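Long-range contacts in tRNA (adenine(9)-N1)-methyltransferase (Sulfolobus acidocaldarius, PDB 5A7Z), which catalyses the S-adenosyl-L-methionine-dependent methylation of N1 of adenosine 9 in tRNA: residues I112-F117 with V151-Y156; L136-K141 with I245-L250; N147-G152 with R160-Q165. All coordinates share one frame; numbering follows the deposited sequence.

Interaction 1 of 3, residues I112-F117 with V151-Y156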
ATOM      1  N   ILE A 112      -2.915 -10.725  -0.859  1.00 31.33           N
ATOM      2  CA  ILE A 112      -2.918 -11.694   0.233  1.00 34.01           C
ATOM      3  C   ILE A 112      -3.595 -12.969  -0.250  1.00 36.22           C
ATOM      4  O   ILE A 112      -4.797 -12.972  -0.581  1.00 29.60           O
ATOM      5  CB  ILE A 112      -3.662 -11.177   1.483  1.00 36.59           C
ATOM      6  CG1 ILE A 112      -3.183  -9.757   1.852  1.00 38.93           C
ATOM      7  CG2 ILE A 112      -3.463 -12.134   2.660  1.00 33.27           C
ATOM      8  CD1 ILE A 112      -1.694  -9.652   1.964  1.00 44.61           C
ATOM      9  N   ASP A 113      -2.820 -14.049  -0.282  1.00 34.09           N
ATOM     10  CA  ASP A 113      -3.304 -15.326  -0.829  1.00 36.80           C
ATOM     11  C   ASP A 113      -3.830 -16.211   0.290  1.00 34.51           C
ATOM     12  O   ASP A 113      -3.074 -16.858   1.006  1.00 34.23           O
ATOM     13  CB  ASP A 113      -2.189 -16.024  -1.593  1.00 33.75           C
ATOM     14  CG  ASP A 113      -2.677 -17.243  -2.398  1.00 38.30           C
ATOM     15  OD1 ASP A 113      -3.781 -17.814  -2.108  1.00 32.98           O
ATOM     16  OD2 ASP A 113      -1.918 -17.648  -3.317  1.00 38.42           O
ATOM     17  N   LEU A 114      -5.143 -16.244   0.418  1.00 34.25           N
ATOM     18  CA  LEU A 114      -5.781 -17.047   1.442  1.00 34.79           C
ATOM     19  C   LEU A 114      -6.406 -18.328   0.877  1.00 35.50           C
ATOM     20  O   LEU A 114      -7.241 -18.933   1.518  1.00 38.26           O
ATOM     21  CB  LEU A 114      -6.854 -16.216   2.143  1.00 36.09           C
ATOM     22  CG  LEU A 114      -6.367 -15.068   3.044  1.00 39.75           C
ATOM     23  CD1 LEU A 114      -7.529 -14.557   3.886  1.00 40.89           C
ATOM     24  CD2 LEU A 114      -5.193 -15.473   3.932  1.00 38.95           C
ATOM     25  N   GLY A 115      -5.991 -18.746  -0.310  1.00 34.96           N
ATOM     26  CA  GLY A 115      -6.322 -20.086  -0.812  1.00 37.44           C
ATOM     27  C   GLY A 115      -6.130 -21.187   0.234  1.00 35.73           C
ATOM     28  O   GLY A 115      -6.944 -22.048   0.344  1.00 40.05           O
ATOM     29  N   LEU A 116      -5.074 -21.105   1.036  1.00 38.46           N
ATOM     30  CA  LEU A 116      -4.768 -22.133   2.037  1.00 41.93           C
ATOM     31  C   LEU A 116      -5.671 -22.147   3.304  1.00 44.91           C
ATOM     32  O   LEU A 116      -5.461 -22.986   4.171  1.00 37.70           O
ATOM     33  CB  LEU A 116      -3.289 -22.006   2.494  1.00 44.30           C
ATOM     34  CG  LEU A 116      -2.944 -21.061   3.683  1.00 47.50           C
ATOM     35  CD1 LEU A 116      -1.512 -21.294   4.158  1.00 49.68           C
ATOM     36  CD2 LEU A 116      -3.160 -19.585   3.372  1.00 45.84           C
ATOM     37  N   PHE A 117      -6.632 -21.223   3.423  1.00 43.81           N
ATOM     38  CA  PHE A 117      -7.210 -20.895   4.729  1.00 43.48           C
ATOM     39  C   PHE A 117      -7.718 -22.137   5.468  1.00 45.89           C
ATOM     40  O   PHE A 117      -7.418 -22.331   6.636  1.00 44.28           O
ATOM     41  CB  PHE A 117      -8.335 -19.866   4.605  1.00 42.09           C
ATOM     42  CG  PHE A 117      -8.816 -19.327   5.942  1.00 42.16           C
ATOM     43  CD1 PHE A 117      -8.041 -18.406   6.670  1.00 42.10           C
ATOM     44  CD2 PHE A 117     -10.029 -19.752   6.490  1.00 39.21           C
ATOM     45  CE1 PHE A 117      -8.470 -17.939   7.911  1.00 39.11           C
ATOM     46  CE2 PHE A 117     -10.461 -19.282   7.724  1.00 36.34           C
ATOM     47  CZ  PHE A 117      -9.680 -18.374   8.433  1.00 36.44           C
ATOM     48  N   VAL A 151      -7.282 -12.905  -1.828  1.00 34.80           N
ATOM     49  CA  VAL A 151      -7.714 -13.958  -2.685  1.00 40.83           C
ATOM     50  C   VAL A 151      -7.802 -15.274  -1.985  1.00 44.86           C
ATOM     51  O   VAL A 151      -6.943 -15.660  -1.248  1.00 41.14           O
ATOM     52  CB  VAL A 151      -6.841 -14.057  -3.934  1.00 41.92           C
ATOM     53  CG1 VAL A 151      -5.478 -14.560  -3.570  1.00 46.44           C
ATOM     54  CG2 VAL A 151      -7.471 -14.984  -4.937  1.00 45.69           C
ATOM     55  N   GLY A 152      -8.891 -15.959  -2.219  1.00 62.87           N
ATOM     56  CA  GLY A 152      -9.000 -17.296  -1.699  1.00 65.85           C
ATOM     57  C   GLY A 152     -10.350 -17.579  -1.159  1.00 59.48           C
ATOM     58  O   GLY A 152     -10.664 -18.708  -0.936  1.00 61.98           O
ATOM     59  N   LYS A 153     -11.133 -16.537  -0.950  1.00 71.12           N
ATOM     60  CA  LYS A 153     -12.485 -16.655  -0.434  1.00 71.92           C
ATOM     61  C   LYS A 153     -13.295 -15.514  -0.905  1.00 75.99           C
ATOM     62  O   LYS A 153     -12.999 -14.416  -0.553  1.00 91.01           O
ATOM     63  CB  LYS A 153     -12.501 -16.572   1.071  1.00 79.04           C
ATOM     64  CG  LYS A 153     -11.864 -17.734   1.810  1.00 80.78           C
ATOM     65  CD  LYS A 153     -12.150 -17.618   3.294  1.00 75.23           C
ATOM     66  CE  LYS A 153     -11.430 -16.432   3.888  1.00 65.32           C
ATOM     67  NZ  LYS A 153     -11.579 -16.339   5.347  1.00 65.65           N
ATOM     68  N   ALA A 154     -14.343 -15.777  -1.658  1.00 72.05           N
ATOM     69  CA  ALA A 154     -15.160 -14.742  -2.250  1.00 69.84           C
ATOM     70  C   ALA A 154     -16.132 -13.991  -1.323  1.00 71.79           C
ATOM     71  O   ALA A 154     -16.621 -12.942  -1.688  1.00 62.69           O
ATOM     72  CB  ALA A 154     -15.916 -15.325  -3.428  1.00 67.07           C
ATOM     73  N   ASP A 155     -16.397 -14.520  -0.134  1.00 74.42           N
ATOM     74  CA  ASP A 155     -17.396 -13.941   0.770  1.00 77.75           C
ATOM     75  C   ASP A 155     -16.944 -12.723   1.605  1.00 78.81           C
ATOM     76  O   ASP A 155     -17.665 -11.750   1.711  1.00 73.97           O
ATOM     77  CB  ASP A 155     -17.898 -15.029   1.722  1.00 20.00           C
ATOM     78  CG  ASP A 155     -16.792 -15.605   2.582  1.00 20.00           C
ATOM     79  OD1 ASP A 155     -15.621 -15.216   2.388  1.00 20.00           O
ATOM     80  OD2 ASP A 155     -16.998 -16.453   3.476  1.00 20.00           O
ATOM     81  N   TYR A 156     -15.755 -12.808   2.183  1.00 74.46           N
ATOM     82  CA  TYR A 156     -15.163 -11.793   3.039  1.00 67.07           C
ATOM     83  C   TYR A 156     -15.265 -10.346   2.573  1.00 65.90           C
ATOM     84  O   TYR A 156     -15.407 -10.113   1.404  1.00 65.45           O
ATOM     85  CB  TYR A 156     -13.694 -12.105   3.150  1.00 66.73           C
ATOM     86  CG  TYR A 156     -13.132 -11.814   4.492  1.00 69.25           C
ATOM     87  CD1 TYR A 156     -13.723 -12.331   5.622  1.00 67.31           C
ATOM     88  CD2 TYR A 156     -12.014 -11.020   4.636  1.00 72.52           C
ATOM     89  CE1 TYR A 156     -13.218 -12.076   6.865  1.00 69.82           C
ATOM     90  CE2 TYR A 156     -11.492 -10.759   5.880  1.00 72.89           C
ATOM     91  CZ  TYR A 156     -12.111 -11.291   6.989  1.00 79.07           C
ATOM     92  OH  TYR A 156     -11.620 -11.040   8.238  1.00 82.81           O
TER
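Phe117 holds its ring on a CG anti to the backbone N (chi1 -171°), while the Lys153 chain folds back at chi3 (-68°); these two torsions help to set the lysine ammonium over one face of the phenyl ring. Lys153 NZ lies 3.9 Å from the centroid of the Phe117 ring and 10° off the ring normal, the evidence for a face-on cation-pi interaction. The backbones meet in register at Asp113 and Val151, a parallel bridge. Val151 N donates to Ile112 O over 2.8 Å in an almost straight bond; Leu114 N returns one to Val151 O, whose modelled length of 2.5 Å is doubtful. The CG1 branch of Val151, between its own N and carbonyl carbon, reaches 3.6 Å from Asp113 CA. Beyond the bridge the chains stay close because Gly152, which has a positive phi and no side chain, brings its CA to 3.6 Å from Gly115 N. Asp113 OD1 accepts from Gly115 N at 3.0 Å, an Asx turn that overlaps the start of the type I turn of Leu114 to Phe117. The same carboxylate accepts from the backbone N atoms of Ala212 and Thr213, tying the end of strand 109-113 to the start of helix 211-220. The contact thus closes the C-terminal ends of two neighbouring parallel strands in the SPOUT methyltransferase domain. Two different chemistries share the work: the directional bond from Val151 N to Ile112 O fixes the strand ends, whereas the ring face probably steadies the Lys153 charge without demanding one exact position of its ammonium group.

Interaction 2 of 3, residues L136-K141 with I245-L250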
ATOM      1  N   LEU A 136      -5.458  -3.631   5.997  1.00 32.30           N
ATOM      2  CA  LEU A 136      -6.255  -2.519   5.527  1.00 34.01           C
ATOM      3  C   LEU A 136      -5.751  -1.189   6.115  1.00 36.70           C
ATOM      4  O   LEU A 136      -5.760  -0.157   5.420  1.00 38.31           O
ATOM      5  CB  LEU A 136      -7.709  -2.717   5.860  1.00 36.36           C
ATOM      6  CG  LEU A 136      -8.672  -1.676   5.265  1.00 38.69           C
ATOM      7  CD1 LEU A 136      -8.857  -1.838   3.763  1.00 38.37           C
ATOM      8  CD2 LEU A 136      -9.996  -1.788   5.968  1.00 41.22           C
ATOM      9  N   SER A 137      -5.293  -1.203   7.371  1.00 35.20           N
ATOM     10  CA  SER A 137      -4.715   0.033   7.984  1.00 35.80           C
ATOM     11  C   SER A 137      -3.372   0.376   7.388  1.00 32.39           C
ATOM     12  O   SER A 137      -3.095   1.521   7.125  1.00 31.42           O
ATOM     13  CB  SER A 137      -4.568  -0.087   9.500  1.00 37.22           C
ATOM     14  OG  SER A 137      -5.817   0.086  10.117  1.00 42.35           O
ATOM     15  N   VAL A 138      -2.553  -0.630   7.155  1.00 29.79           N
ATOM     16  CA  VAL A 138      -1.305  -0.428   6.452  1.00 30.44           C
ATOM     17  C   VAL A 138      -1.509   0.125   5.039  1.00 28.95           C
ATOM     18  O   VAL A 138      -0.890   1.129   4.665  1.00 30.52           O
ATOM     19  CB  VAL A 138      -0.476  -1.717   6.407  1.00 30.95           C
ATOM     20  CG1 VAL A 138       0.744  -1.526   5.545  1.00 32.33           C
ATOM     21  CG2 VAL A 138      -0.058  -2.138   7.832  1.00 31.91           C
ATOM     22  N   ILE A 139      -2.344  -0.508   4.237  1.00 27.75           N
ATOM     23  CA  ILE A 139      -2.487  -0.047   2.839  1.00 29.51           C
ATOM     24  C   ILE A 139      -2.932   1.423   2.791  1.00 28.18           C
ATOM     25  O   ILE A 139      -2.487   2.210   1.960  1.00 26.99           O
ATOM     26  CB  ILE A 139      -3.401  -0.947   1.999  1.00 28.04           C
ATOM     27  CG1 ILE A 139      -3.007  -0.879   0.513  1.00 30.27           C
ATOM     28  CG2 ILE A 139      -4.861  -0.565   2.132  1.00 29.19           C
ATOM     29  CD1 ILE A 139      -1.688  -1.526   0.185  1.00 29.70           C
ATOM     30  N   ARG A 140      -3.731   1.801   3.753  1.00 29.51           N
ATOM     31  CA  ARG A 140      -4.241   3.158   3.824  1.00 32.82           C
ATOM     32  C   ARG A 140      -3.214   4.202   4.249  1.00 29.73           C
ATOM     33  O   ARG A 140      -3.428   5.357   4.015  1.00 25.12           O
ATOM     34  CB  ARG A 140      -5.428   3.192   4.750  1.00 34.50           C
ATOM     35  CG  ARG A 140      -6.678   2.751   4.061  1.00 33.86           C
ATOM     36  CD  ARG A 140      -7.827   2.720   5.043  1.00 33.94           C
ATOM     37  NE  ARG A 140      -9.022   2.235   4.383  1.00 35.55           N
ATOM     38  CZ  ARG A 140     -10.204   2.084   4.977  1.00 38.34           C
ATOM     39  NH1 ARG A 140     -10.349   2.369   6.260  1.00 39.45           N
ATOM     40  NH2 ARG A 140     -11.235   1.620   4.284  1.00 34.69           N
ATOM     41  N   LYS A 141      -2.113   3.747   4.813  1.00 28.06           N
ATOM     42  CA  LYS A 141      -0.997   4.570   5.168  1.00 29.16           C
ATOM     43  C   LYS A 141      -0.140   4.929   3.951  1.00 27.88           C
ATOM     44  O   LYS A 141       0.497   5.927   3.942  1.00 32.55           O
ATOM     45  CB  LYS A 141      -0.119   3.829   6.171  1.00 34.39           C
ATOM     46  CG  LYS A 141      -0.203   4.239   7.605  1.00 37.92           C
ATOM     47  CD  LYS A 141      -1.595   4.280   8.134  1.00 44.99           C
ATOM     48  CE  LYS A 141      -1.668   3.842   9.581  1.00 54.97           C
ATOM     49  NZ  LYS A 141      -3.057   3.592  10.044  1.00 56.93           N
ATOM     50  N   ILE A 245       5.082  -7.561   6.999  1.00 30.14           N
ATOM     51  CA  ILE A 245       5.705  -7.787   5.702  1.00 31.67           C
ATOM     52  C   ILE A 245       5.191  -6.774   4.665  1.00 31.25           C
ATOM     53  O   ILE A 245       5.979  -6.199   3.892  1.00 30.56           O
ATOM     54  CB  ILE A 245       5.411  -9.221   5.167  1.00 31.85           C
ATOM     55  CG1 ILE A 245       6.035 -10.298   6.067  1.00 38.55           C
ATOM     56  CG2 ILE A 245       5.939  -9.392   3.755  1.00 28.93           C
ATOM     57  CD1 ILE A 245       7.537 -10.178   6.200  1.00 42.50           C
ATOM     58  N   LEU A 246       3.873  -6.606   4.599  1.00 28.73           N
ATOM     59  CA  LEU A 246       3.283  -5.616   3.693  1.00 29.05           C
ATOM     60  C   LEU A 246       3.905  -4.230   3.920  1.00 29.17           C
ATOM     61  O   LEU A 246       4.360  -3.571   2.997  1.00 30.22           O
ATOM     62  CB  LEU A 246       1.798  -5.536   3.942  1.00 31.49           C
ATOM     63  CG  LEU A 246       1.052  -4.520   3.078  1.00 33.87           C
ATOM     64  CD1 LEU A 246       1.299  -4.833   1.630  1.00 34.72           C
ATOM     65  CD2 LEU A 246      -0.443  -4.569   3.375  1.00 36.48           C
ATOM     66  N   GLU A 247       3.930  -3.790   5.164  1.00 31.83           N
ATOM     67  CA  GLU A 247       4.466  -2.473   5.464  1.00 33.59           C
ATOM     68  C   GLU A 247       5.946  -2.320   5.065  1.00 34.33           C
ATOM     69  O   GLU A 247       6.360  -1.263   4.596  1.00 33.23           O
ATOM     70  CB  GLU A 247       4.277  -2.124   6.936  1.00 35.97           C
ATOM     71  CG  GLU A 247       4.798  -0.742   7.241  1.00 37.67           C
ATOM     72  CD  GLU A 247       4.457  -0.253   8.631  1.00 42.23           C
ATOM     73  OE1 GLU A 247       3.539  -0.819   9.248  1.00 48.59           O
ATOM     74  OE2 GLU A 247       5.118   0.712   9.107  1.00 45.90           O
ATOM     75  N   ILE A 248       6.726  -3.375   5.220  1.00 33.16           N
ATOM     76  CA  ILE A 248       8.106  -3.345   4.768  1.00 34.74           C
ATOM     77  C   ILE A 248       8.207  -3.096   3.278  1.00 34.59           C
ATOM     78  O   ILE A 248       9.085  -2.343   2.826  1.00 34.27           O
ATOM     79  CB  ILE A 248       8.856  -4.648   5.100  1.00 34.43           C
ATOM     80  CG1 ILE A 248       9.137  -4.730   6.605  1.00 37.81           C
ATOM     81  CG2 ILE A 248      10.155  -4.724   4.307  1.00 37.13           C
ATOM     82  CD1 ILE A 248       9.503  -6.119   7.100  1.00 38.43           C
ATOM     83  N   ILE A 249       7.382  -3.794   2.502  1.00 35.51           N
ATOM     84  CA  ILE A 249       7.433  -3.669   1.034  1.00 34.28           C
ATOM     85  C   ILE A 249       7.089  -2.221   0.701  1.00 31.73           C
ATOM     86  O   ILE A 249       7.743  -1.581  -0.092  1.00 31.91           O
ATOM     87  CB  ILE A 249       6.415  -4.601   0.302  1.00 35.72           C
ATOM     88  CG1 ILE A 249       6.553  -6.073   0.713  1.00 40.81           C
ATOM     89  CG2 ILE A 249       6.558  -4.487  -1.208  1.00 32.74           C
ATOM     90  CD1 ILE A 249       7.901  -6.675   0.422  1.00 40.40           C
ATOM     91  N   LEU A 250       6.041  -1.724   1.312  1.00 32.06           N
ATOM     92  CA  LEU A 250       5.566  -0.379   1.023  1.00 32.78           C
ATOM     93  C   LEU A 250       6.553   0.703   1.526  1.00 32.93           C
ATOM     94  O   LEU A 250       6.672   1.733   0.902  1.00 34.33           O
ATOM     95  CB  LEU A 250       4.174  -0.180   1.611  1.00 32.87           C
ATOM     96  CG  LEU A 250       3.061  -1.076   1.041  1.00 37.28           C
ATOM     97  CD1 LEU A 250       1.807  -0.972   1.902  1.00 38.88           C
ATOM     98  CD2 LEU A 250       2.734  -0.698  -0.396  1.00 37.22           C
TER
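Val138 points from helix 122-142 toward helix 242-255 and sets its CG1 methyl among Leu246, Glu247 and Leu250. That branch is anti to the backbone N (chi1 174°). Val138 CG1 is 3.9 Å from Leu246 CG. It also lies 3.8 Å from Leu250 CD1, and Glu247 CB is equally near. The valine therefore enters between successive turns of the facing helix instead of meeting a single residue. Against Glu247 it lies at about a right angle, touching the aliphatic root of that side chain; against Leu250 the approach is slanted. The other valine methyl, CG2, comes 4.1 Å from Glu247 OE1, while OE2 of the same carboxylate forms a salt bridge with Arg251 on its own helix. Ile139 adds a methyl-to-methyl contact, its CD1 3.9 Å from Leu250 CD1, so the one leucine branch serves both residues of the first helix. No hydrogen bond crosses the interface. The local axes run only 10° from parallel and 9.7 Å apart, a spacing consistent with interdigitated aliphatic side chains. Met110 of strand 109-113 touches Ile139, Leu246 and Leu250, so the helix pair rests on the central sheet of the SPOUT domain; Phe142 and Cys135 extend the apolar seam along helix 122-142, and helix 259-265 packs in turn against helix 242-255 through Ile248.

Interaction 3 of 3, residues N147-G152 with R160-Q165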
ATOM      1  N   ASN A 147      -5.496  -1.081  -3.877  1.00 34.99           N
ATOM      2  CA  ASN A 147      -4.209  -1.678  -4.160  1.00 30.14           C
ATOM      3  C   ASN A 147      -4.017  -2.941  -3.362  1.00 31.77           C
ATOM      4  O   ASN A 147      -3.012  -3.543  -3.417  1.00 35.87           O
ATOM      5  CB  ASN A 147      -3.078  -0.711  -3.844  1.00 32.41           C
ATOM      6  CG  ASN A 147      -3.018   0.472  -4.779  1.00 30.37           C
ATOM      7  OD1 ASN A 147      -3.465   1.529  -4.463  1.00 35.92           O
ATOM      8  ND2 ASN A 147      -2.456   0.284  -5.913  1.00 30.35           N
ATOM      9  N   LEU A 148      -5.005  -3.313  -2.599  1.00 30.68           N
ATOM     10  CA  LEU A 148      -4.972  -4.504  -1.820  1.00 32.90           C
ATOM     11  C   LEU A 148      -5.979  -5.472  -2.410  1.00 34.78           C
ATOM     12  O   LEU A 148      -7.126  -5.097  -2.697  1.00 33.55           O
ATOM     13  CB  LEU A 148      -5.337  -4.192  -0.368  1.00 31.07           C
ATOM     14  CG  LEU A 148      -5.316  -5.356   0.611  1.00 36.02           C
ATOM     15  CD1 LEU A 148      -3.912  -5.960   0.750  1.00 36.51           C
ATOM     16  CD2 LEU A 148      -5.808  -4.842   1.978  1.00 39.82           C
ATOM     17  N   THR A 149      -5.528  -6.708  -2.590  1.00 33.82           N
ATOM     18  CA  THR A 149      -6.355  -7.801  -3.065  1.00 34.15           C
ATOM     19  C   THR A 149      -6.210  -8.963  -2.091  1.00 32.25           C
ATOM     20  O   THR A 149      -5.066  -9.321  -1.677  1.00 30.30           O
ATOM     21  CB  THR A 149      -5.910  -8.243  -4.472  1.00 38.16           C
ATOM     22  OG1 THR A 149      -6.382  -7.302  -5.429  1.00 43.04           O
ATOM     23  CG2 THR A 149      -6.465  -9.595  -4.835  1.00 40.67           C
ATOM     24  N   VAL A 150      -7.350  -9.503  -1.677  1.00 25.35           N
ATOM     25  CA  VAL A 150      -7.403 -10.740  -0.894  1.00 32.71           C
ATOM     26  C   VAL A 150      -8.007 -11.828  -1.721  1.00 33.63           C
ATOM     27  O   VAL A 150      -9.100 -11.664  -2.348  1.00 29.00           O
ATOM     28  CB  VAL A 150      -8.253 -10.616   0.377  1.00 34.40           C
ATOM     29  CG1 VAL A 150      -8.228 -11.920   1.165  1.00 33.44           C
ATOM     30  CG2 VAL A 150      -7.757  -9.468   1.222  1.00 35.13           C
ATOM     31  N   VAL A 151      -7.282 -12.905  -1.828  1.00 34.80           N
ATOM     32  CA  VAL A 151      -7.714 -13.958  -2.685  1.00 40.83           C
ATOM     33  C   VAL A 151      -7.802 -15.274  -1.985  1.00 44.86           C
ATOM     34  O   VAL A 151      -6.943 -15.660  -1.248  1.00 41.14           O
ATOM     35  CB  VAL A 151      -6.841 -14.057  -3.934  1.00 41.92           C
ATOM     36  CG1 VAL A 151      -5.478 -14.560  -3.570  1.00 46.44           C
ATOM     37  CG2 VAL A 151      -7.471 -14.984  -4.937  1.00 45.69           C
ATOM     38  N   GLY A 152      -8.891 -15.959  -2.219  1.00 62.87           N
ATOM     39  CA  GLY A 152      -9.000 -17.296  -1.699  1.00 65.85           C
ATOM     40  C   GLY A 152     -10.350 -17.579  -1.159  1.00 59.48           C
ATOM     41  O   GLY A 152     -10.664 -18.708  -0.936  1.00 61.98           O
ATOM     42  N   ARG A 160     -12.666  -1.361   1.000  1.00 40.49           N
ATOM     43  CA  ARG A 160     -12.779  -1.391  -0.449  1.00 42.05           C
ATOM     44  C   ARG A 160     -11.721  -2.200  -1.180  1.00 40.19           C
ATOM     45  O   ARG A 160     -11.497  -2.016  -2.348  1.00 39.52           O
ATOM     46  CB  ARG A 160     -12.706   0.012  -0.967  1.00 46.86           C
ATOM     47  CG  ARG A 160     -13.572   0.924  -0.182  1.00 50.24           C
ATOM     48  CD  ARG A 160     -14.920   0.880  -0.781  1.00 56.83           C
ATOM     49  NE  ARG A 160     -14.997   1.966  -1.707  1.00 67.65           N
ATOM     50  CZ  ARG A 160     -15.351   1.854  -2.976  1.00 69.85           C
ATOM     51  NH1 ARG A 160     -15.685   0.683  -3.500  1.00 70.50           N
ATOM     52  NH2 ARG A 160     -15.376   2.946  -3.716  1.00 68.20           N
ATOM     53  N   ALA A 161     -11.069  -3.083  -0.467  1.00 35.48           N
ATOM     54  CA  ALA A 161     -10.087  -3.945  -1.058  1.00 33.84           C
ATOM     55  C   ALA A 161     -10.741  -4.853  -2.092  1.00 36.50           C
ATOM     56  O   ALA A 161     -11.935  -5.084  -2.047  1.00 35.09           O
ATOM     57  CB  ALA A 161      -9.420  -4.762   0.030  1.00 36.27           C
ATOM     58  N   ASN A 162      -9.962  -5.353  -3.042  1.00 39.41           N
ATOM     59  CA  ASN A 162     -10.489  -6.317  -4.030  1.00 41.32           C
ATOM     60  C   ASN A 162     -10.525  -7.716  -3.437  1.00 40.90           C
ATOM     61  O   ASN A 162      -9.510  -8.228  -2.944  1.00 34.74           O
ATOM     62  CB  ASN A 162      -9.637  -6.310  -5.307  1.00 41.53           C
ATOM     63  CG  ASN A 162      -9.378  -4.915  -5.812  1.00 46.89           C
ATOM     64  OD1 ASN A 162      -8.285  -4.389  -5.646  1.00 55.43           O
ATOM     65  ND2 ASN A 162     -10.416  -4.268  -6.352  1.00 42.41           N
ATOM     66  N   ILE A 163     -11.703  -8.322  -3.469  1.00 41.27           N
ATOM     67  CA  ILE A 163     -11.915  -9.654  -2.902  1.00 40.17           C
ATOM     68  C   ILE A 163     -12.307 -10.616  -4.013  1.00 40.25           C
ATOM     69  O   ILE A 163     -13.368 -10.462  -4.633  1.00 35.75           O
ATOM     70  CB  ILE A 163     -13.041  -9.624  -1.868  1.00 40.53           C
ATOM     71  CG1 ILE A 163     -12.785  -8.532  -0.817  1.00 42.36           C
ATOM     72  CG2 ILE A 163     -13.190 -10.982  -1.216  1.00 41.09           C
ATOM     73  CD1 ILE A 163     -11.627  -8.818   0.111  1.00 43.38           C
ATOM     74  N   VAL A 164     -11.452 -11.592  -4.281  1.00 39.69           N
ATOM     75  CA  VAL A 164     -11.717 -12.559  -5.331  1.00 37.07           C
ATOM     76  C   VAL A 164     -11.455 -13.964  -4.851  1.00 41.06           C
ATOM     77  O   VAL A 164     -10.725 -14.184  -3.866  1.00 40.64           O
ATOM     78  CB  VAL A 164     -10.870 -12.266  -6.572  1.00 39.69           C
ATOM     79  CG1 VAL A 164     -11.322 -10.967  -7.222  1.00 43.05           C
ATOM     80  CG2 VAL A 164      -9.406 -12.171  -6.220  1.00 38.14           C
ATOM     81  N   GLN A 165     -12.101 -14.922  -5.512  1.00 45.93           N
ATOM     82  CA  GLN A 165     -11.882 -16.322  -5.213  1.00 45.46           C
ATOM     83  C   GLN A 165     -10.622 -16.838  -5.857  1.00 44.86           C
ATOM     84  O   GLN A 165      -9.891 -17.640  -5.254  1.00 44.77           O
ATOM     85  CB  GLN A 165     -13.036 -17.186  -5.692  1.00 54.28           C
ATOM     86  CG  GLN A 165     -12.797 -18.657  -5.340  1.00 57.47           C
ATOM     87  CD  GLN A 165     -13.959 -19.546  -5.667  1.00 59.98           C
ATOM     88  OE1 GLN A 165     -14.502 -19.518  -6.780  1.00 58.80           O
ATOM     89  NE2 GLN A 165     -14.347 -20.359  -4.705  1.00 64.99           N
TER
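Val150 and Ile163 lie side by side and point the same way from their strands, with Ile163 CD1 3.8 Å from Val150 CB. The enclosed part of the contact is the inner strand: Leu148, Val150 and Val151 are buried. Leu148 CD2 meets Ala161 CB at 4.1 Å, and Leu158 of the intervening loop touches both Leu148 and Val150. The backbones join through alternating hydrogen bonds. Asn162 N donates to Leu148 O, Val150 N to Asn162 O at 2.8 Å, Val164 N to Val150 O, and Gly152 N to Val164 O at 3.0 Å. With an axis separation of 4.7 Å and directions 18° apart, the pattern is that of a regular parallel pair. It belongs to the mixed sheet of the SPOUT domain, where strand 148-151 is also paired with strand 109-113; the return from 148-151 to 162-164 is made by loop alone, without the helix of a classical beta-alpha-beta crossover. Strand 162-164 pairs within this chain's sheet with 148-151 alone, and Asn162, Ile163 and Val164 are all partly exposed. Thr149 OG1 stands 3.4 Å from Asn162 CB. Val164 keeps CG2 between its own N and carbonyl carbon, which brings this methyl to 3.6 Å from Val151 CG2. Gln165, at the C-terminal end, is exposed and its side chain starts away from the neighbouring strand, while its backbone O remains 3.6 Å from Val151 CG2.

In the fold
Interactions 1 and 3 share Val151 and Gly152 and have centres about 8 Å apart: strand 148-151 stands between strands 109-113 and 162-164, and Ile112 N lies 2.7 Å from Thr149 O, a probable hydrogen bond linking the two contacts. Interaction 2 lies on the helical layer, its centre about 15 Å from that of interaction 3, with Ile139 CG1 4.1 Å from Leu148 CB. It does not touch interaction 1, whose centre is about 18 Å away, but helix 122-142 follows strand 109-113 in the chain. All three belong to the sheet and helical layer of the TRM10-type methyltransferase region; their geometry assigns none of these residues to the cofactor or tRNA site.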